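Local coordinates for protein transcriptional regulator, MarR family (PDB 3BOQ) that probably binds DNA as a dimeric transcription factor of the MarR family and so regulates transcription, at residues Q14-Q17 against T18-W21; D34-R37 against Q38-E42; G112-T115 against F116-S120. One frame throughout, in Å; residues are numbered along the deposited sequence. Where two conformers were deposited one is given.

In the fold
Contacts 1 and 2 lie in series on the long helix 12-43, their centres 31 Å apart and their nearest atoms about 17 Å apart, while contact 3 comes later, on helix 110-130. Contact 1 sits at the outer end, 25 Å from the centre of the chain, where the second subunit packs against it. Contacts 2 and 3 have centres 14 Å apart and touch where L39 CD1 meets A119 O at 3.6 Å. Contacts 1 and 3 fall on opposite sides of the chain's centre. Helix 12-43 thus runs from this outer end to the body of the winged helix-turn-helix domain, where L35 still meets W21 of the second subunit and helix 110-130 packs beside it.

Contact 1: residues Q14-Q17 against T18-W21; sequences QQNQ and TRLW
T18, R19, L20 and W21 point their amides back at the carbonyls of Q14, Q15, N16 and Q17, giving four successive i to i+4 bonds near the start of helix 12-43. T18 N lies 2.9 Å from Q14 O, and W21 N to Q17 O measures 3.1 Å. The bond from L20 N to N16 O is more bent, with an angle of 154° at the hydrogen.

R19 carries most of the side-chain contact. Its chain runs beside that of Q15 in the same direction, and the bend at chi3 (-141°) turns the guanidinium back over the preceding turn. NH1 comes to 3.8 Å from Q15 CB, and NH2 to 3.9 Å from Q15 OE1, the amide and guanidinium planes standing almost perpendicular at 84°. N16 OD1 approaches the guanidinium edge near its plane, 3.9 Å from NH1. NH1 also lies 3.6 Å from Q15 O, set obliquely. On the buried side L20 CB rests 3.4 Å from N16 O, and L20 packs on A142 of the second subunit while N16 and Q17 meet its M139.

None of the three oxygens is hydrogen-bonded to the guanidinium, which within these two turns is probably held by weak electrostatics.

Contact 2: residues D34-R37 against Q38-E42; sequences DLNR and QLLDE
Q38 lays its side chain over the carbonyl of D34, to which its own amide is bonded (Q38 N to D34 O, 2.9 Å). With CG placed beside the backbone N (chi1 -69°), the CB and CG methylenes both cover that oxygen, CG lying 3.4 Å from D34 O. The amide end follows: Q38 NE2 stands 4.3 Å from D34 OD2, longer than a hydrogen bond, and any attraction between them is probably weak. Q38 also leans on I126 of helix 110-130. With an alanine in its place, the D34 carbonyl would probably lose the cover of CG, the D34 carboxylate its nearby amide and I126 part of its packing.

R37 behaves differently. Its chain is extended from CG to NE and leads to the exposed side, and it meets the next turn mainly through its backbone, R37 O accepting from D41 N at 3.1 Å. N36 and L40 run side by side in the same direction, with N36 ND2 4.2 Å from L40 CD1, while L40 N donates to N36 O at 3.0 Å. The other end of the N36 amide is occupied, since OD1 accepts a hydrogen bond from L47 N at the start of helix 47-58. Both N36 and L40 also touch S46.

On the buried face L39 CB sits 3.2 Å from L35 O, and both leucines pack on L47, L35 also reaching W21 of the second subunit. Such an amphipathic end to the first long helix, seated against the neighbouring helices, is consistent with the winged helix-turn-helix fold of the MarR family.

Contact 3: residues G112-T115 against F116-S120; sequences GLTT and FKQAS
A119 N donates to T115 O at 2.8 Å, and F116 N to G112 O follows at 2.9 Å. Between them the longer pairs K117 N to L113 O and Q118 N to T114 O complete the i to i+4 series of helix 110-130; the Q118 bond is nearly straight, at 177°. The hydroxyl of T115 joins this backbone pattern, since OG1 is hydrogen-bonded to the carbonyl oxygen of A111 one turn back, while G112 N pairs with T109 OG1 near the helix start.

Outside this polar frame side chains meet mostly through carbon atoms. K117 has an extended chain whose CG lies beside the backbone N (chi1 -59°), which brings CG to 3.4 Å from L113 O and lays CE against the leucine: K117 CE is 3.7 Å from L113 CD1. The two side chains cross at a slant, and the touching atom is CE; the extended chain carries the ammonium beyond the leucine. On the exposed face T114 and Q118 run alongside each other, T114 CG2 approaching Q118 OE1 at 4.1 Å, and Q118 CG sits 3.5 Å from T114 O.

F116 and A119 face helix 47-58. F116 CB rests 3.4 Å from G112 O, and its ring, carried off by CG anti to the backbone N, meets F50 with the planes about 15° apart and packs on M53, A54 and A57. A119 also touches F50, and T115 reaches L45 and M91. This amphipathic helix, following the beta wing and packing on helix 47-58, belongs to the winged helix-turn-helix fold of MarR regulators.

Contact 1: residues Q14-Q17 against T18-W21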
loop_
_atom_site.group_PDB
_atom_site.type_symbol
_atom_site.label_atom_id
_atom_site.label_comp_id
_atom_site.label_asym_id
_atom_site.label_seq_id
_atom_site.Cartn_x
_atom_site.Cartn_y
_atom_site.Cartn_z
ATOM N N GLN B 14 19.559 -5.185 9.513
ATOM C CA GLN B 14 19.096 -3.955 8.863
ATOM C C GLN B 14 18.846 -4.192 7.375
ATOM O O GLN B 14 17.779 -3.842 6.874
ATOM C CB GLN B 14 20.036 -2.771 9.102
ATOM C CG GLN B 14 19.609 -1.507 8.346
ATOM C CD GLN B 14 19.775 -0.239 9.201
ATOM O OE1 GLN B 14 20.259 0.770 8.666
ATOM N NE2 GLN B 14 19.364 -0.271 10.538
ATOM N N GLN B 15 19.798 -4.822 6.686
ATOM C CA GLN B 15 19.598 -5.206 5.270
ATOM C C GLN B 15 18.355 -6.075 5.092
ATOM O O GLN B 15 17.579 -5.846 4.171
ATOM C CB GLN B 15 20.824 -5.929 4.705
ATOM C CG GLN B 15 21.957 -4.999 4.327
ATOM C CD GLN B 15 23.290 -5.712 4.119
ATOM O OE1 GLN B 15 23.340 -6.932 3.951
ATOM N NE2 GLN B 15 24.382 -4.945 4.143
ATOM N N ASN B 16 18.139 -7.050 5.972
ATOM C CA ASN B 16 16.918 -7.867 5.894
ATOM C C ASN B 16 15.636 -7.022 5.927
ATOM O O ASN B 16 14.691 -7.293 5.188
ATOM C CB ASN B 16 16.848 -8.881 7.047
ATOM C CG ASN B 16 17.836 -10.032 6.899
ATOM O OD1 ASN B 16 18.248 -10.381 5.786
ATOM N ND2 ASN B 16 18.231 -10.621 8.033
ATOM N N GLN B 17 15.623 -6.024 6.816
ATOM C CA GLN B 17 14.494 -5.127 7.031
ATOM C C GLN B 17 14.265 -4.200 5.823
ATOM O O GLN B 17 13.154 -4.121 5.303
ATOM C CB GLN B 17 14.715 -4.337 8.323
ATOM C CG GLN B 17 14.408 -5.198 9.586
ATOM C CD GLN B 17 14.783 -4.548 10.901
ATOM O OE1 GLN B 17 15.485 -3.561 10.931
ATOM N NE2 GLN B 17 14.300 -5.107 12.004
ATOM N N THR B 18 15.313 -3.500 5.384
ATOM C CA THR B 18 15.260 -2.740 4.130
ATOM C C THR B 18 14.666 -3.572 2.991
ATOM O O THR B 18 13.672 -3.159 2.392
ATOM C CB THR B 18 16.634 -2.122 3.766
ATOM O OG1 THR B 18 16.714 -0.861 4.419
ATOM C CG2 THR B 18 16.801 -1.858 2.230
ATOM N N ARG B 19 15.245 -4.743 2.720
ATOM C CA ARG B 19 14.788 -5.598 1.630
ATOM C C ARG B 19 13.334 -5.956 1.764
ATOM O O ARG B 19 12.608 -5.850 0.800
ATOM C CB ARG B 19 15.586 -6.890 1.525
ATOM C CG ARG B 19 16.721 -6.813 0.557
ATOM C CD ARG B 19 17.347 -8.180 0.316
ATOM N NE ARG B 19 18.806 -8.044 0.222
ATOM C CZ ARG B 19 19.653 -8.227 1.237
ATOM N NH1 ARG B 19 19.208 -8.592 2.444
ATOM N NH2 ARG B 19 20.958 -8.070 1.035
ATOM N N LEU B 20 12.919 -6.390 2.945
ATOM C CA LEU B 20 11.562 -6.861 3.176
ATOM C C LEU B 20 10.535 -5.793 2.835
ATOM O O LEU B 20 9.614 -6.039 2.085
ATOM C CB LEU B 20 11.378 -7.326 4.649
ATOM C CG LEU B 20 9.900 -7.502 5.063
ATOM C CD1 LEU B 20 9.312 -8.730 4.365
ATOM C CD2 LEU B 20 9.687 -7.558 6.571
ATOM N N TRP B 21 10.735 -4.598 3.377
ATOM C CA TRP B 21 9.826 -3.479 3.232
ATOM C C TRP B 21 9.716 -2.986 1.782
ATOM O O TRP B 21 8.616 -2.737 1.270
ATOM C CB TRP B 21 10.308 -2.361 4.158
ATOM C CG TRP B 21 9.513 -1.075 4.076
ATOM C CD1 TRP B 21 10.007 0.172 3.883
ATOM C CD2 TRP B 21 8.084 -0.939 4.187
ATOM N NE1 TRP B 21 8.989 1.087 3.875
ATOM C CE2 TRP B 21 7.795 0.439 4.070
ATOM C CE3 TRP B 21 7.015 -1.858 4.374
ATOM C CZ2 TRP B 21 6.484 0.939 4.111
ATOM C CZ3 TRP B 21 5.702 -1.355 4.447
ATOM C CH2 TRP B 21 5.455 0.028 4.302
#

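Contact 2: residues D34-R37 against Q38-E42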
loop_
_atom_site.group_PDB
_atom_site.type_symbol
_atom_site.label_atom_id
_atom_site.label_comp_id
_atom_site.label_asym_id
_atom_site.label_seq_id
_atom_site.Cartn_x
_atom_site.Cartn_y
_atom_site.Cartn_z
ATOM N N ASP B 34 -3.253 -1.888 -10.458
ATOM C CA ASP B 34 -3.909 -2.606 -11.537
ATOM C C ASP B 34 -5.263 -3.100 -11.139
ATOM O O ASP B 34 -6.195 -2.996 -11.923
ATOM C CB ASP B 34 -3.072 -3.794 -11.944
ATOM C CG ASP B 34 -2.180 -3.489 -13.108
ATOM O OD1 ASP B 34 -1.689 -2.330 -13.200
ATOM O OD2 ASP B 34 -1.969 -4.418 -13.932
ATOM N N LEU B 35 -5.347 -3.662 -9.931
ATOM C CA LEU B 35 -6.587 -4.055 -9.314
ATOM C C LEU B 35 -7.528 -2.872 -9.305
ATOM O O LEU B 35 -8.621 -2.973 -9.813
ATOM C CB LEU B 35 -6.327 -4.525 -7.893
ATOM C CG LEU B 35 -7.413 -5.257 -7.118
ATOM C CD1 LEU B 35 -8.079 -6.360 -7.977
ATOM C CD2 LEU B 35 -6.863 -5.856 -5.830
ATOM N N ASN B 36 -7.091 -1.751 -8.753
ATOM C CA ASN B 36 -7.864 -0.507 -8.740
ATOM C C ASN B 36 -8.346 -0.013 -10.123
ATOM O O ASN B 36 -9.541 0.252 -10.313
ATOM C CB ASN B 36 -7.080 0.592 -8.029
ATOM C CG ASN B 36 -7.923 1.793 -7.724
ATOM O OD1 ASN B 36 -8.916 1.695 -7.002
ATOM N ND2 ASN B 36 -7.539 2.949 -8.267
ATOM N N ARG B 37 -7.421 0.107 -11.074
ATOM C CA ARG B 37 -7.733 0.584 -12.427
ATOM C C ARG B 37 -8.683 -0.366 -13.163
ATOM O O ARG B 37 -9.586 0.102 -13.825
ATOM C CB ARG B 37 -6.447 0.848 -13.241
ATOM C CG ARG B 37 -6.633 0.887 -14.777
ATOM C CD ARG B 37 -5.421 1.538 -15.485
ATOM N NE ARG B 37 -5.778 2.155 -16.776
ATOM C CZ ARG B 37 -5.243 3.287 -17.254
ATOM N NH1 ARG B 37 -4.313 3.947 -16.559
ATOM N NH2 ARG B 37 -5.640 3.769 -18.428
ATOM N N GLN B 38 -8.487 -1.680 -13.040
ATOM C CA GLN B 38 -9.418 -2.672 -13.617
ATOM C C GLN B 38 -10.789 -2.790 -12.943
ATOM O O GLN B 38 -11.787 -2.983 -13.610
ATOM C CB GLN B 38 -8.772 -4.051 -13.734
ATOM C CG GLN B 38 -7.701 -4.078 -14.781
ATOM C CD GLN B 38 -7.223 -5.473 -15.053
ATOM O OE1 GLN B 38 -7.942 -6.286 -15.640
ATOM N NE2 GLN B 38 -5.999 -5.768 -14.638
ATOM N N LEU B 39 -10.828 -2.693 -11.624
ATOM C CA LEU B 39 -12.083 -2.711 -10.881
ATOM C C LEU B 39 -12.947 -1.497 -11.242
ATOM O O LEU B 39 -14.187 -1.600 -11.326
ATOM C CB LEU B 39 -11.798 -2.746 -9.371
ATOM C CG LEU B 39 -12.882 -3.268 -8.432
ATOM C CD1 LEU B 39 -13.391 -4.692 -8.828
ATOM C CD2 LEU B 39 -12.423 -3.199 -6.997
ATOM N N LEU B 40 -12.279 -0.363 -11.466
ATOM C CA LEU B 40 -12.939 0.875 -11.881
ATOM C C LEU B 40 -13.487 0.724 -13.303
ATOM O O LEU B 40 -14.680 0.982 -13.543
ATOM C CB LEU B 40 -12.024 2.112 -11.746
ATOM C CG LEU B 40 -12.205 3.014 -10.505
ATOM C CD1 LEU B 40 -11.042 4.038 -10.307
ATOM C CD2 LEU B 40 -13.535 3.763 -10.520
ATOM N N ASP B 41 -12.636 0.283 -14.230
ATOM C CA ASP B 41 -13.076 0.050 -15.589
ATOM C C ASP B 41 -14.276 -0.910 -15.606
ATOM O O ASP B 41 -15.284 -0.586 -16.216
ATOM C CB ASP B 41 -11.949 -0.437 -16.511
ATOM C CG ASP B 41 -12.473 -0.867 -17.884
ATOM O OD1 ASP B 41 -12.757 0.004 -18.758
ATOM O OD2 ASP B 41 -12.644 -2.090 -18.090
ATOM N N GLU B 42 -14.198 -2.051 -14.931
ATOM C CA GLU B 42 -15.296 -3.034 -14.989
ATOM C C GLU B 42 -16.585 -2.689 -14.193
ATOM O O GLU B 42 -17.645 -3.159 -14.525
ATOM C CB GLU B 42 -14.772 -4.435 -14.641
ATOM C CG GLU B 42 -13.500 -4.744 -15.438
ATOM C CD GLU B 42 -13.118 -6.222 -15.508
ATOM O OE1 GLU B 42 -13.970 -7.095 -15.182
ATOM O OE2 GLU B 42 -11.948 -6.499 -15.913
#

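Contact 3: residues G112-T115 against F116-S120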
loop_
_atom_site.group_PDB
_atom_site.type_symbol
_atom_site.label_atom_id
_atom_site.label_comp_id
_atom_site.label_asym_id
_atom_site.label_seq_id
_atom_site.Cartn_x
_atom_site.Cartn_y
_atom_site.Cartn_z
ATOM N N GLY B 112 -26.570 -1.283 -3.686
ATOM C CA GLY B 112 -25.179 -1.326 -3.246
ATOM C C GLY B 112 -24.753 -2.765 -3.012
ATOM O O GLY B 112 -23.645 -3.152 -3.383
ATOM N N LEU B 113 -25.632 -3.572 -2.414
ATOM C CA LEU B 113 -25.324 -4.979 -2.154
ATOM C C LEU B 113 -25.281 -5.853 -3.433
ATOM O O LEU B 113 -24.420 -6.711 -3.555
ATOM C CB LEU B 113 -26.271 -5.557 -1.090
ATOM C CG LEU B 113 -26.141 -7.023 -0.662
ATOM C CD1 LEU B 113 -24.783 -7.327 0.015
ATOM C CD2 LEU B 113 -27.312 -7.392 0.244
ATOM N N THR B 114 -26.191 -5.627 -4.376
ATOM C CA THR B 114 -26.103 -6.228 -5.712
ATOM C C THR B 114 -24.790 -5.862 -6.431
ATOM O O THR B 114 -24.146 -6.735 -7.003
ATOM C CB THR B 114 -27.299 -5.804 -6.585
ATOM O OG1 THR B 114 -28.488 -6.443 -6.105
ATOM C CG2 THR B 114 -27.070 -6.178 -8.058
ATOM N N THR B 115 -24.420 -4.575 -6.412
ATOM C CA THR B 115 -23.185 -4.081 -7.030
ATOM C C THR B 115 -21.976 -4.746 -6.337
ATOM O O THR B 115 -21.030 -5.167 -6.999
ATOM C CB THR B 115 -23.087 -2.503 -6.992
ATOM O OG1 THR B 115 -24.080 -1.924 -7.852
ATOM C CG2 THR B 115 -21.720 -1.997 -7.464
ATOM N N PHE B 116 -22.034 -4.868 -5.013
ATOM C CA PHE B 116 -20.956 -5.455 -4.258
ATOM C C PHE B 116 -20.637 -6.896 -4.680
ATOM O O PHE B 116 -19.468 -7.256 -4.854
ATOM C CB PHE B 116 -21.221 -5.408 -2.743
ATOM C CG PHE B 116 -20.138 -6.080 -1.970
ATOM C CD1 PHE B 116 -18.877 -5.469 -1.855
ATOM C CD2 PHE B 116 -20.317 -7.377 -1.483
ATOM C CE1 PHE B 116 -17.836 -6.116 -1.222
ATOM C CE2 PHE B 116 -19.275 -8.043 -0.824
ATOM C CZ PHE B 116 -18.031 -7.418 -0.693
ATOM N N LYS B 117 -21.676 -7.719 -4.830
ATOM C CA LYS B 117 -21.505 -9.103 -5.246
ATOM C C LYS B 117 -20.923 -9.213 -6.666
ATOM O O LYS B 117 -19.983 -9.989 -6.878
ATOM C CB LYS B 117 -22.806 -9.900 -5.079
ATOM C CG LYS B 117 -23.294 -9.897 -3.628
ATOM C CD LYS B 117 -24.574 -10.712 -3.391
ATOM C CE LYS B 117 -25.141 -10.414 -1.989
ATOM N NZ LYS B 117 -26.431 -11.094 -1.684
ATOM N N GLN B 118 -21.448 -8.437 -7.619
ATOM C CA GLN B 118 -20.854 -8.384 -8.959
ATOM C C GLN B 118 -19.406 -7.906 -8.875
ATOM O O GLN B 118 -18.550 -8.429 -9.585
ATOM C CB GLN B 118 -21.633 -7.460 -9.923
ATOM C CG GLN B 118 -23.127 -7.766 -10.146
ATOM C CD GLN B 118 -23.831 -6.670 -10.982
ATOM O OE1 GLN B 118 -23.874 -5.493 -10.607
ATOM N NE2 GLN B 118 -24.379 -7.066 -12.121
ATOM N N ALA B 119 -19.126 -6.921 -8.013
ATOM C CA ALA B 119 -17.785 -6.332 -7.913
ATOM C C ALA B 119 -16.795 -7.276 -7.222
ATOM O O ALA B 119 -15.578 -7.269 -7.501
ATOM C CB ALA B 119 -17.843 -4.995 -7.189
ATOM N N SER B 120 -17.342 -8.064 -6.300
ATOM C CA SER B 120 -16.614 -9.087 -5.570
ATOM C C SER B 120 -16.147 -10.187 -6.526
ATOM O O SER B 120 -15.023 -10.659 -6.425
ATOM C CB SER B 120 -17.529 -9.656 -4.491
ATOM O OG SER B 120 -16.791 -10.406 -3.570
#